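Local coordinates for VP1 (Merkel cell polyomavirus, PDB 4FMH), which builds the viral capsid as disulfide-linked pentamers and, through the jelly-roll domain present here, binds sialylated glycans at a site required for infection, at residues B[110-118]-B[260-268]; B[125-133]-B[215-226]. All blocks are in the same frame, centred on the assembly; numbering follows the deposited sequence. Where two conformers were deposited one is given.

Interaction 1 (110-118 with 260-268) lies at the outer end of the VP1 jelly roll, where two loops carry part of the sialic acid site; interaction 2 (125-133 with 215-226) sits closer to the middle of the chain, the two centres about 15 Å apart. Strands 250-263 and 131-138 are neighbours in one sheet, and backbone pairs join the two contacts, Phe261 N to Ser128 O and Ile125 N to Lys116 O, both 2.8 Å. Interaction 1 is mostly buried, yet its polar edge is hydrated and faces the glycan, with a single bridge between backbones. Interaction 2 rests on regular antiparallel pairing and an amide network, and two neighbouring subunits extend its strands.

Interaction 1 (B[110-118]-B[260-268]); sequences VHYWDMKRV and GFLFKTSGK. With SIA (N-acetyl-alpha-neuraminic acid), chain U.
Asp114 and Thr265 meet where the 110-118 loop of the VP1 jelly roll packs against the turn that follows strand 250-263, beside the bound N-acetylneuraminic acid. Thr265 OG1 donates to Asp114 OD1 (2.7 Å), reaching it from above the carboxylate plane, while Thr265 N bonds to Asp114 O. This pair is thus joined by side chain and backbone together. One step along, Lys116 N donates to Phe263 O at 2.8 Å, nearly straight at 166°, which completes a single bridge around Met115 and Lys264.

Beneath this polar layer the packing is apolar. Leu262 lays CD2 over a face of the Tyr112 ring, 4.3 Å from its centroid, and its other methyl, CD1, meets Met115 CE. The ring reaches this leucine with CG anti to the backbone N (chi1 166°), and Trp45 packs against both residues.

Each loop is shaped by a type I turn, Tyr112 to Met115 and Lys264 to Gly267. The second presents Ser266 OG to the sugar carboxylate, 2.5 Å from SIA O1A, and Lys268 NZ bonds to O1B. Lys264 runs extended from CG to its amine, which donates to SIA O4 but is also paired with Asp51 in a salt bridge and lies against Trp45 as a cation-pi partner. Asp114 is linked to the sugar indirectly: a water that accepts from Ser266 N donates both to SIA O1A and, at 2.6 Å, to Asp114 OD2.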
loop_
_atom_site.group_PDB
_atom_site.type_symbol
_atom_site.label_atom_id
_atom_site.label_comp_id
_atom_site.label_asym_id
_atom_site.label_seq_id
_atom_site.Cartn_x
_atom_site.Cartn_y
_atom_site.Cartn_z
ATOM N N VAL B 110 9.488 20.413 11.423
ATOM C CA VAL B 110 8.241 21.126 11.097
ATOM C C VAL B 110 8.237 22.543 11.672
ATOM O O VAL B 110 7.185 23.107 11.974
ATOM C CB VAL B 110 6.974 20.342 11.540
ATOM C CG1 VAL B 110 6.794 19.056 10.689
ATOM C CG2 VAL B 110 7.006 20.034 13.050
ATOM N N HIS B 111 9.428 23.119 11.793
ATOM C CA HIS B 111 9.597 24.421 12.429
ATOM C C HIS B 111 10.633 25.270 11.693
ATOM O O HIS B 111 11.332 26.084 12.306
ATOM C CB HIS B 111 9.964 24.258 13.910
ATOM C CG HIS B 111 11.151 23.381 14.136
ATOM N ND1 HIS B 111 12.446 23.850 14.054
ATOM C CD2 HIS B 111 11.245 22.056 14.400
ATOM C CE1 HIS B 111 13.285 22.853 14.273
ATOM N NE2 HIS B 111 12.582 21.753 14.481
ATOM N N TYR B 112 10.711 25.087 10.373
ATOM C CA TYR B 112 11.467 26.000 9.517
ATOM C C TYR B 112 10.899 27.404 9.748
ATOM O O TYR B 112 9.686 27.572 9.804
ATOM C CB TYR B 112 11.355 25.580 8.045
ATOM C CG TYR B 112 11.807 26.643 7.075
ATOM C CD1 TYR B 112 13.123 27.120 7.093
ATOM C CD2 TYR B 112 10.922 27.186 6.152
ATOM C CE1 TYR B 112 13.539 28.113 6.211
ATOM C CE2 TYR B 112 11.333 28.171 5.262
ATOM C CZ TYR B 112 12.639 28.635 5.303
ATOM O OH TYR B 112 13.047 29.613 4.429
ATOM N N TRP B 113 11.764 28.403 9.910
ATOM C CA TRP B 113 11.301 29.703 10.408
ATOM C C TRP B 113 10.207 30.323 9.548
ATOM O O TRP B 113 9.309 30.992 10.074
ATOM C CB TRP B 113 12.465 30.690 10.640
ATOM C CG TRP B 113 13.117 31.231 9.398
ATOM C CD1 TRP B 113 14.249 30.761 8.803
ATOM C CD2 TRP B 113 12.688 32.357 8.615
ATOM N NE1 TRP B 113 14.552 31.516 7.693
ATOM C CE2 TRP B 113 13.614 32.504 7.554
ATOM C CE3 TRP B 113 11.612 33.254 8.704
ATOM C CZ2 TRP B 113 13.493 33.509 6.579
ATOM C CZ3 TRP B 113 11.494 34.265 7.734
ATOM C CH2 TRP B 113 12.433 34.379 6.686
ATOM N N ASP B 114 10.275 30.072 8.239
ATOM C CA ASP B 114 9.322 30.637 7.285
ATOM C C ASP B 114 8.377 29.575 6.723
ATOM O O ASP B 114 7.917 29.690 5.588
ATOM C CB ASP B 114 10.067 31.338 6.140
ATOM C CG ASP B 114 9.209 32.357 5.409
ATOM O OD1 ASP B 114 8.257 32.895 6.009
ATOM O OD2 ASP B 114 9.497 32.630 4.229
ATOM N N MET B 115 8.081 28.556 7.525
ATOM C CA MET B 115 7.220 27.459 7.083
ATOM C C MET B 115 5.754 27.854 7.170
ATOM O O MET B 115 5.317 28.389 8.190
ATOM C CB MET B 115 7.446 26.229 7.960
ATOM C CG MET B 115 7.482 24.910 7.193
ATOM S SD MET B 115 8.154 23.586 8.217
ATOM C CE MET B 115 8.856 22.502 6.968
ATOM N N LYS B 116 4.999 27.593 6.107
ATOM C CA LYS B 116 3.539 27.740 6.156
ATOM C C LYS B 116 2.977 26.774 7.200
ATOM O O LYS B 116 3.390 25.611 7.267
ATOM C CB LYS B 116 2.922 27.463 4.783
ATOM C CG LYS B 116 1.403 27.622 4.723
ATOM C CD LYS B 116 0.893 27.595 3.290
ATOM C CE LYS B 116 -0.630 27.665 3.226
ATOM N NZ LYS B 116 -1.181 28.956 3.761
ATOM N N ARG B 117 2.052 27.261 8.023
ATOM C CA ARG B 117 1.445 26.436 9.069
ATOM C C ARG B 117 0.308 25.581 8.504
ATOM O O ARG B 117 -0.336 25.956 7.518
ATOM C CB ARG B 117 0.906 27.318 10.196
ATOM C CG ARG B 117 1.963 28.099 10.968
ATOM C CD ARG B 117 1.282 28.986 11.991
ATOM N NE ARG B 117 2.174 29.927 12.675
ATOM C CZ ARG B 117 2.605 29.790 13.928
ATOM N NH1 ARG B 117 2.257 28.727 14.645
ATOM N NH2 ARG B 117 3.388 30.721 14.471
ATOM N N VAL B 118 0.060 24.438 9.133
ATOM C CA VAL B 118 -1.079 23.596 8.750
ATOM C C VAL B 118 -2.409 24.282 9.091
ATOM O O VAL B 118 -3.395 24.121 8.374
ATOM C CB VAL B 118 -0.999 22.172 9.359
ATOM C CG1 VAL B 118 0.374 21.557 9.105
ATOM C CG2 VAL B 118 -1.310 22.184 10.840
ATOM N N GLY B 260 9.856 16.278 -2.005
ATOM C CA GLY B 260 8.664 17.083 -1.759
ATOM C C GLY B 260 8.910 18.575 -1.706
ATOM O O GLY B 260 10.017 19.040 -1.995
ATOM N N PHE B 261 7.862 19.316 -1.340
ATOM C CA PHE B 261 7.892 20.774 -1.307
ATOM C C PHE B 261 8.191 21.309 0.082
ATOM O O PHE B 261 7.695 20.777 1.082
ATOM C CB PHE B 261 6.539 21.368 -1.713
ATOM C CG PHE B 261 6.139 21.104 -3.136
ATOM C CD1 PHE B 261 6.718 21.813 -4.182
ATOM C CD2 PHE B 261 5.136 20.173 -3.422
ATOM C CE1 PHE B 261 6.320 21.585 -5.505
ATOM C CE2 PHE B 261 4.732 19.941 -4.740
ATOM C CZ PHE B 261 5.335 20.651 -5.778
ATOM N N LEU B 262 8.984 22.381 0.125
ATOM C CA LEU B 262 9.047 23.251 1.286
ATOM C C LEU B 262 7.952 24.295 1.100
ATOM O O LEU B 262 7.953 25.045 0.113
ATOM C CB LEU B 262 10.414 23.925 1.396
ATOM C CG LEU B 262 10.654 24.839 2.611
ATOM C CD1 LEU B 262 10.651 24.058 3.932
ATOM C CD2 LEU B 262 11.945 25.628 2.446
ATOM N N PHE B 263 7.005 24.315 2.027
ATOM C CA PHE B 263 5.877 25.243 1.978
ATOM C C PHE B 263 6.205 26.488 2.778
ATOM O O PHE B 263 6.356 26.419 4.000
ATOM C CB PHE B 263 4.633 24.579 2.570
ATOM C CG PHE B 263 4.024 23.529 1.675
ATOM C CD1 PHE B 263 4.507 22.229 1.675
ATOM C CD2 PHE B 263 2.967 23.849 0.839
ATOM C CE1 PHE B 263 3.943 21.250 0.845
ATOM C CE2 PHE B 263 2.392 22.880 0.002
ATOM C CZ PHE B 263 2.888 21.581 0.006
ATOM N N LYS B 264 6.313 27.616 2.084
ATOM C CA LYS B 264 6.698 28.876 2.713
ATOM C C LYS B 264 5.462 29.692 3.114
ATOM O O LYS B 264 4.421 29.599 2.467
ATOM C CB LYS B 264 7.596 29.685 1.770
ATOM C CG LYS B 264 8.832 28.921 1.299
ATOM C CD LYS B 264 9.614 29.717 0.266
ATOM C CE LYS B 264 10.891 28.981 -0.123
ATOM N NZ LYS B 264 11.580 29.632 -1.273
ATOM N N THR B 265 5.598 30.482 4.179
ATOM C CA THR B 265 4.503 31.282 4.745
ATOM C C THR B 265 3.641 32.007 3.701
ATOM O O THR B 265 2.419 31.988 3.784
ATOM C CB THR B 265 5.047 32.319 5.771
ATOM O OG1 THR B 265 5.915 31.663 6.702
ATOM C CG2 THR B 265 3.903 33.003 6.549
ATOM N N SER B 266 4.292 32.639 2.726
ATOM C CA SER B 266 3.615 33.446 1.709
ATOM C C SER B 266 2.725 32.633 0.763
ATOM O O SER B 266 1.868 33.200 0.080
ATOM C CB SER B 266 4.661 34.170 0.873
ATOM O OG SER B 266 5.481 33.205 0.238
ATOM N N GLY B 267 2.944 31.317 0.716
ATOM C CA GLY B 267 2.267 30.449 -0.240
ATOM C C GLY B 267 3.231 29.883 -1.270
ATOM O O GLY B 267 2.922 28.901 -1.942
ATOM N N LYS B 268 4.404 30.501 -1.388
ATOM C CA LYS B 268 5.435 30.036 -2.309
ATOM C C LYS B 268 5.864 28.620 -1.942
ATOM O O LYS B 268 5.855 28.238 -0.764
ATOM C CB LYS B 268 6.653 30.971 -2.302
ATOM C CG LYS B 268 6.355 32.433 -2.638
ATOM C CD LYS B 268 6.139 32.667 -4.119
ATOM C CE LYS B 268 5.758 34.127 -4.401
ATOM N NZ LYS B 268 6.903 35.071 -4.265
HETATM C C1 SIA U . 8.447 34.814 -0.301
HETATM C C2 SIA U . 9.823 35.291 0.168
HETATM C C3 SIA U . 10.604 34.094 0.742
HETATM C C4 SIA U . 11.165 33.137 -0.316
HETATM C C5 SIA U . 11.917 33.892 -1.410
HETATM C C6 SIA U . 11.096 35.060 -1.971
HETATM C C7 SIA U . 11.954 35.896 -2.938
HETATM C C8 SIA U . 11.156 36.829 -3.861
HETATM C C9 SIA U . 10.616 38.073 -3.161
HETATM C C10 SIA U . 13.567 32.682 -2.769
HETATM C C11 SIA U . 13.765 31.671 -3.854
HETATM N N5 SIA U . 12.295 32.942 -2.446
HETATM O O1A SIA U . 7.895 33.860 0.301
HETATM O O1B SIA U . 7.882 35.388 -1.265
HETATM O O4 SIA U . 12.064 32.184 0.282
HETATM O O6 SIA U . 10.575 35.893 -0.912
HETATM O O7 SIA U . 12.941 36.631 -2.200
HETATM O O8 SIA U . 11.974 37.256 -4.962
HETATM O O9 SIA U . 9.242 37.841 -2.842
HETATM O O10 SIA U . 14.516 33.226 -2.229
HETATM O O HOH W 1 7.328 33.374 2.965
HETATM O O HOH W 2 5.118 30.872 9.116
HETATM O O HOH W 3 0.005 30.997 2.252
#

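Interaction 2 (B[125-133]-B[215-226]); sequences IPVSGVNYH and SIQTGSQTPTVL
Strands 131-133 and 215-217 run antiparallel, 174° between their directions and their axes approaching to 4.7 Å, with Asn131-Gln217 and His133-Ser215 as hydrogen-bonded pairs flanking the non-hydrogen-bonded pair Tyr132-Ile216. Past the strand ends the pairing gives way to a bond from Gly129 N to Thr222 O (2.7 Å).

The Asn131 and Gln217 side chains lie alongside each other and point the same way, their amide planes turned 55° apart. Both amide nitrogens converge on Gly129 O: Gln217 NE2 arrives in the carbonyl plane (3.0 Å), carried there by an extended chain with CG anti to the backbone N (chi1 164°), and Asn131 ND2 from above it (3.2 Å). Asn131 ND2 spends its other N-H on Thr224 OG1 (3.0 Å), which in turn bonds to Val259 O, and Gln217 NE2 also reaches Pro223 O. In this part of the jelly roll the 218-224 loop packs against residues 128-131, at and just before the start of strand 131-138, and neighbouring subunits continue the pairing at Ser215 and Ile216 and at Leu226.

Asn131 OD1 takes a 2.6 Å bond from His133 NE2 on a lone pair and in the imidazole plane. With ND1 bonded to Asp257, the ring is fixed at both nitrogens, and Leu226 CD2 sits over one face. On the other side of the sheet, Ile216 CG1 lies at the edge of the Tyr132 ring, 4.0 Å from Tyr132 CD1.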
loop_
_atom_site.group_PDB
_atom_site.type_symbol
_atom_site.label_atom_id
_atom_site.label_comp_id
_atom_site.label_asym_id
_atom_site.label_seq_id
_atom_site.Cartn_x
_atom_site.Cartn_y
_atom_site.Cartn_z
ATOM N N ILE B 125 3.739 22.860 7.667
ATOM C CA ILE B 125 3.436 21.759 6.757
ATOM C C ILE B 125 4.763 21.064 6.447
ATOM O O ILE B 125 5.681 21.702 5.921
ATOM C CB ILE B 125 2.776 22.241 5.435
ATOM C CG1 ILE B 125 1.453 22.964 5.727
ATOM C CG2 ILE B 125 2.560 21.054 4.471
ATOM C CD1 ILE B 125 0.928 23.811 4.578
ATOM N N PRO B 126 4.878 19.766 6.795
ATOM C CA PRO B 126 6.128 19.058 6.543
ATOM C C PRO B 126 6.408 18.913 5.053
ATOM O O PRO B 126 5.482 18.963 4.236
ATOM C CB PRO B 126 5.905 17.681 7.184
ATOM C CG PRO B 126 4.449 17.536 7.330
ATOM C CD PRO B 126 3.847 18.896 7.397
ATOM N N VAL B 127 7.685 18.752 4.716
ATOM C CA VAL B 127 8.107 18.444 3.352
ATOM C C VAL B 127 7.287 17.254 2.826
ATOM O O VAL B 127 7.335 16.150 3.382
ATOM C CB VAL B 127 9.634 18.201 3.277
ATOM C CG1 VAL B 127 10.050 17.800 1.870
ATOM C CG2 VAL B 127 10.394 19.476 3.707
ATOM N N SER B 128 6.555 17.487 1.744
ATOM C CA SER B 128 5.590 16.516 1.228
ATOM C C SER B 128 5.164 16.898 -0.182
ATOM O O SER B 128 5.491 17.981 -0.671
ATOM C CB SER B 128 4.363 16.440 2.147
ATOM O OG SER B 128 3.813 17.724 2.369
ATOM N N GLY B 129 4.437 16.001 -0.838
ATOM C CA GLY B 129 3.979 16.249 -2.199
ATOM C C GLY B 129 4.775 15.470 -3.229
ATOM O O GLY B 129 5.007 14.269 -3.065
ATOM N N VAL B 130 5.178 16.153 -4.298
ATOM C CA VAL B 130 5.837 15.491 -5.426
ATOM C C VAL B 130 7.121 14.776 -5.000
ATOM O O VAL B 130 8.035 15.400 -4.452
ATOM C CB VAL B 130 6.139 16.476 -6.580
ATOM C CG1 VAL B 130 6.939 15.786 -7.686
ATOM C CG2 VAL B 130 4.828 17.068 -7.140
ATOM N N ASN B 131 7.156 13.462 -5.236
ATOM C CA ASN B 131 8.381 12.672 -5.097
ATOM C C ASN B 131 8.816 12.082 -6.424
ATOM O O ASN B 131 7.981 11.678 -7.244
ATOM C CB ASN B 131 8.205 11.533 -4.085
ATOM C CG ASN B 131 8.518 11.961 -2.659
ATOM O OD1 ASN B 131 9.527 11.542 -2.084
ATOM N ND2 ASN B 131 7.656 12.797 -2.083
ATOM N N TYR B 132 10.129 12.031 -6.625
ATOM C CA TYR B 132 10.706 11.320 -7.755
ATOM C C TYR B 132 11.995 10.686 -7.280
ATOM O O TYR B 132 12.901 11.386 -6.806
ATOM C CB TYR B 132 10.974 12.278 -8.923
ATOM C CG TYR B 132 11.510 11.617 -10.175
ATOM C CD1 TYR B 132 10.658 10.928 -11.049
ATOM C CD2 TYR B 132 12.868 11.684 -10.493
ATOM C CE1 TYR B 132 11.149 10.313 -12.207
ATOM C CE2 TYR B 132 13.372 11.071 -11.645
ATOM C CZ TYR B 132 12.510 10.394 -12.495
ATOM O OH TYR B 132 13.013 9.801 -13.632
ATOM N N HIS B 133 12.074 9.363 -7.406
ATOM C CA HIS B 133 13.230 8.616 -6.933
ATOM C C HIS B 133 13.687 7.614 -7.967
ATOM O O HIS B 133 12.898 6.807 -8.455
ATOM C CB HIS B 133 12.921 7.913 -5.614
ATOM C CG HIS B 133 12.516 8.856 -4.533
ATOM N ND1 HIS B 133 13.431 9.586 -3.803
ATOM C CD2 HIS B 133 11.293 9.240 -4.101
ATOM C CE1 HIS B 133 12.786 10.360 -2.949
ATOM N NE2 HIS B 133 11.488 10.168 -3.108
ATOM N N SER B 215 10.639 5.633 -9.617
ATOM C CA SER B 215 9.229 5.823 -9.289
ATOM C C SER B 215 8.915 7.313 -9.196
ATOM O O SER B 215 9.806 8.144 -8.937
ATOM C CB SER B 215 8.886 5.121 -7.964
ATOM O OG SER B 215 9.547 5.754 -6.872
ATOM N N ILE B 216 7.646 7.642 -9.408
ATOM C CA ILE B 216 7.156 8.992 -9.190
ATOM C C ILE B 216 5.955 8.940 -8.252
ATOM O O ILE B 216 5.287 7.905 -8.127
ATOM C CB ILE B 216 6.775 9.701 -10.530
ATOM C CG1 ILE B 216 6.770 11.228 -10.367
ATOM C CG2 ILE B 216 5.440 9.180 -11.087
ATOM C CD1 ILE B 216 6.681 12.004 -11.706
ATOM N N GLN B 217 5.709 10.063 -7.585
ATOM C CA GLN B 217 4.509 10.268 -6.786
ATOM C C GLN B 217 4.087 11.715 -6.973
ATOM O O GLN B 217 4.850 12.634 -6.645
ATOM C CB GLN B 217 4.811 9.974 -5.315
ATOM C CG GLN B 217 3.786 10.500 -4.320
ATOM C CD GLN B 217 4.270 10.314 -2.902
ATOM O OE1 GLN B 217 4.397 9.181 -2.429
ATOM N NE2 GLN B 217 4.579 11.418 -2.220
ATOM N N THR B 218 2.896 11.927 -7.529
ATOM C CA THR B 218 2.387 13.299 -7.705
ATOM C C THR B 218 1.416 13.665 -6.573
ATOM O O THR B 218 1.337 12.949 -5.583
ATOM C CB THR B 218 1.799 13.545 -9.125
ATOM O OG1 THR B 218 0.571 12.826 -9.289
ATOM C CG2 THR B 218 2.796 13.103 -10.190
ATOM N N GLY B 219 0.708 14.783 -6.705
ATOM C CA GLY B 219 -0.083 15.335 -5.599
ATOM C C GLY B 219 0.708 16.415 -4.879
ATOM O O GLY B 219 1.933 16.381 -4.869
ATOM N N SER B 220 0.011 17.375 -4.274
ATOM C CA SER B 220 0.667 18.555 -3.687
ATOM C C SER B 220 1.180 18.366 -2.257
ATOM O O SER B 220 2.217 18.925 -1.892
ATOM C CB SER B 220 -0.267 19.768 -3.740
ATOM O OG SER B 220 -1.509 19.473 -3.129
ATOM N N GLN B 221 0.445 17.602 -1.453
ATOM C CA GLN B 221 0.797 17.380 -0.053
ATOM C C GLN B 221 0.859 15.893 0.280
ATOM O O GLN B 221 0.792 15.511 1.448
ATOM C CB GLN B 221 -0.204 18.087 0.872
ATOM C CG GLN B 221 0.025 19.597 0.996
ATOM C CD GLN B 221 -0.805 20.237 2.104
ATOM O OE1 GLN B 221 -0.850 19.744 3.234
ATOM N NE2 GLN B 221 -1.457 21.345 1.782
ATOM N N THR B 222 0.990 15.064 -0.753
ATOM C CA THR B 222 1.100 13.611 -0.589
ATOM C C THR B 222 2.236 13.280 0.379
ATOM O O THR B 222 3.339 13.815 0.244
ATOM C CB THR B 222 1.370 12.936 -1.939
ATOM O OG1 THR B 222 0.488 13.495 -2.920
ATOM C CG2 THR B 222 1.153 11.409 -1.857
ATOM N N PRO B 223 1.965 12.417 1.375
ATOM C CA PRO B 223 2.998 12.034 2.337
ATOM C C PRO B 223 4.259 11.515 1.647
ATOM O O PRO B 223 4.174 10.720 0.697
ATOM C CB PRO B 223 2.333 10.900 3.127
ATOM C CG PRO B 223 0.877 11.212 3.054
ATOM C CD PRO B 223 0.659 11.796 1.691
ATOM N N THR B 224 5.410 12.000 2.099
ATOM C CA THR B 224 6.683 11.450 1.680
ATOM C C THR B 224 6.939 10.246 2.564
ATOM O O THR B 224 7.010 10.366 3.794
ATOM C CB THR B 224 7.805 12.483 1.795
ATOM O OG1 THR B 224 7.567 13.529 0.842
ATOM C CG2 THR B 224 9.193 11.843 1.517
ATOM N N VAL B 225 7.046 9.083 1.925
ATOM C CA VAL B 225 7.171 7.806 2.623
ATOM C C VAL B 225 8.435 7.128 2.104
ATOM O O VAL B 225 8.492 6.697 0.946
ATOM C CB VAL B 225 5.935 6.909 2.373
ATOM C CG1 VAL B 225 6.123 5.513 2.979
ATOM C CG2 VAL B 225 4.654 7.567 2.911
ATOM N N LEU B 226 9.457 7.071 2.955
ATOM C CA LEU B 226 10.761 6.536 2.561
ATOM C C LEU B 226 11.277 5.559 3.607
ATOM O O LEU B 226 10.999 5.711 4.799
ATOM C CB LEU B 226 11.769 7.678 2.352
ATOM C CG LEU B 226 11.409 8.710 1.261
ATOM C CD1 LEU B 226 12.332 9.924 1.330
ATOM C CD2 LEU B 226 11.435 8.077 -0.137
HETATM O O HOH W 4 1.685 17.487 4.029
#